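Local coordinates for protein prophenoloxidase b (Marsupenaeus japonicus, PDB 3WKY) that is the hemolymph precursor of a phenoloxidase, a type 3 copper enzyme that, once activated, probably oxidises phenols, at residues 507-512 with 586-591. Residues are numbered along the deposited sequence; the frame is centred on the assembly and turned at random. Where two conformers were deposited one is given.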
# COMPACT_ATOMS: atom_id res chain seq x y z
N LEU A 507 -40.23 10.11 -16.46
CA LEU A 507 -40.10 10.82 -15.19
C LEU A 507 -38.61 10.86 -14.83
O LEU A 507 -37.88 9.91 -15.11
CB LEU A 507 -40.84 10.05 -14.09
CG LEU A 507 -41.01 10.71 -12.71
CD1 LEU A 507 -42.14 11.74 -12.74
CD2 LEU A 507 -41.28 9.66 -11.63
N ALA A 508 -38.17 11.97 -14.23
CA ALA A 508 -36.82 12.06 -13.66
C ALA A 508 -36.80 13.14 -12.58
O ALA A 508 -37.56 14.10 -12.66
CB ALA A 508 -35.79 12.39 -14.74
N PRO A 509 -35.93 13.00 -11.58
CA PRO A 509 -35.84 14.10 -10.60
C PRO A 509 -35.32 15.37 -11.27
O PRO A 509 -34.56 15.30 -12.25
CB PRO A 509 -34.80 13.59 -9.59
CG PRO A 509 -34.74 12.11 -9.79
CD PRO A 509 -35.01 11.88 -11.25
N LYS A 510 -35.72 16.52 -10.76
CA LYS A 510 -35.25 17.78 -11.31
C LYS A 510 -33.85 18.14 -10.79
O LYS A 510 -33.02 18.68 -11.53
CB LYS A 510 -36.26 18.90 -11.00
CG LYS A 510 -35.90 20.24 -11.62
CD LYS A 510 -37.08 21.21 -11.57
CE LYS A 510 -36.75 22.54 -12.25
NZ LYS A 510 -37.91 23.48 -12.21
N PHE A 511 -33.60 17.82 -9.52
CA PHE A 511 -32.35 18.20 -8.87
C PHE A 511 -31.51 17.00 -8.47
O PHE A 511 -32.05 15.95 -8.12
CB PHE A 511 -32.65 19.03 -7.62
CG PHE A 511 -33.50 20.24 -7.90
CD1 PHE A 511 -32.93 21.42 -8.34
CD2 PHE A 511 -34.88 20.18 -7.75
CE1 PHE A 511 -33.72 22.54 -8.62
CE2 PHE A 511 -35.67 21.29 -8.03
CZ PHE A 511 -35.09 22.46 -8.46
N ASP A 512 -30.19 17.16 -8.53
CA ASP A 512 -29.29 16.10 -8.03
C ASP A 512 -29.14 16.16 -6.51
O ASP A 512 -29.85 16.91 -5.83
CB ASP A 512 -27.93 16.15 -8.73
CG ASP A 512 -27.13 17.42 -8.42
OD1 ASP A 512 -27.40 18.10 -7.41
OD2 ASP A 512 -26.21 17.72 -9.20
N ASP A 586 -41.10 16.79 2.60
CA ASP A 586 -41.38 18.17 2.18
C ASP A 586 -41.93 18.25 0.77
O ASP A 586 -42.46 19.29 0.36
CB ASP A 586 -40.12 19.04 2.25
CG ASP A 586 -39.59 19.21 3.67
OD1 ASP A 586 -40.40 19.22 4.61
OD2 ASP A 586 -38.35 19.32 3.83
N GLY A 587 -41.79 17.17 0.01
CA GLY A 587 -42.18 17.16 -1.39
C GLY A 587 -40.98 17.25 -2.31
O GLY A 587 -40.17 18.18 -2.21
N MET A 588 -40.85 16.28 -3.20
CA MET A 588 -39.69 16.23 -4.09
C MET A 588 -40.14 16.47 -5.53
O MET A 588 -41.13 15.89 -5.99
CB MET A 588 -39.00 14.87 -3.93
CG MET A 588 -37.87 14.59 -4.89
SD MET A 588 -37.22 12.95 -4.44
CE MET A 588 -36.01 12.72 -5.73
N ASN A 589 -39.40 17.31 -6.25
CA ASN A 589 -39.82 17.74 -7.58
C ASN A 589 -39.28 16.87 -8.72
O ASN A 589 -38.08 16.58 -8.77
CB ASN A 589 -39.44 19.20 -7.81
CG ASN A 589 -39.95 20.11 -6.72
OD1 ASN A 589 -39.19 20.83 -6.08
ND2 ASN A 589 -41.26 20.07 -6.49
N PHE A 590 -40.17 16.46 -9.63
CA PHE A 590 -39.81 15.62 -10.77
C PHE A 590 -40.24 16.23 -12.09
O PHE A 590 -41.31 16.84 -12.19
CB PHE A 590 -40.47 14.24 -10.66
CG PHE A 590 -39.91 13.37 -9.56
CD1 PHE A 590 -40.29 13.58 -8.24
CD2 PHE A 590 -39.06 12.32 -9.86
CE1 PHE A 590 -39.79 12.77 -7.22
CE2 PHE A 590 -38.55 11.50 -8.84
CZ PHE A 590 -38.93 11.73 -7.52
N HIS A 591 -39.41 16.04 -13.11
CA HIS A 591 -39.82 16.33 -14.48
C HIS A 591 -40.79 15.25 -14.94
O HIS A 591 -40.60 14.07 -14.64
CB HIS A 591 -38.63 16.29 -15.43
CG HIS A 591 -37.63 17.39 -15.22
ND1 HIS A 591 -37.95 18.72 -15.32
CD2 HIS A 591 -36.29 17.34 -14.98
CE1 HIS A 591 -36.87 19.45 -15.11
NE2 HIS A 591 -35.85 18.63 -14.90
O HOH W 1 -33.26 19.32 -14.17
O HOH W 2 -35.62 16.85 -7.59
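Leu507 and Pro509 close on Phe590: CD1 of Leu507 packs on CB of Phe590 at 3.7 Å, its CG and CD2 lie against CD2 of the ring, and Pro509 CG meets Phe590 CE2 at 4.0 Å. Beyond the proline, the extended side chain of Met588 brings CE up to Pro509 CB. Between these apolar groups and the polar edge run the antiparallel backbones. Ala508 and His591 form a hydrogen-bonded pair; the bond from His591 N to Ala508 O is short, 2.7 Å, but bent at the hydrogen (140°). Lys510 N then bonds to Asn589 O at 3.1 Å, just past the end of the strand. Lys510 CB lies over one face of the His591 imidazole, a CH-pi contact 4.2 Å from the ring centroid, and with CG anti to the backbone N (chi1 -176°) the extended chain runs across the ring to a salt bridge with Glu659. A water in the imidazole plane links His591 NE2 to Lys510 O; a second joins Asn589 O to Phe511 N. Replacing His591 by an alanine would probably cost Lys510 O its water bridge to the imidazole and take away the ring face on which Lys510 CB packs. Both strands belong to the long sheet of the Ig-like hemocyanin domain, flanked by strands 528-534 and 655-664; helix 218-239, which supplies His226 to the copper pocket, packs against Pro509, Met588 and Phe590, joining sheet to copper domain.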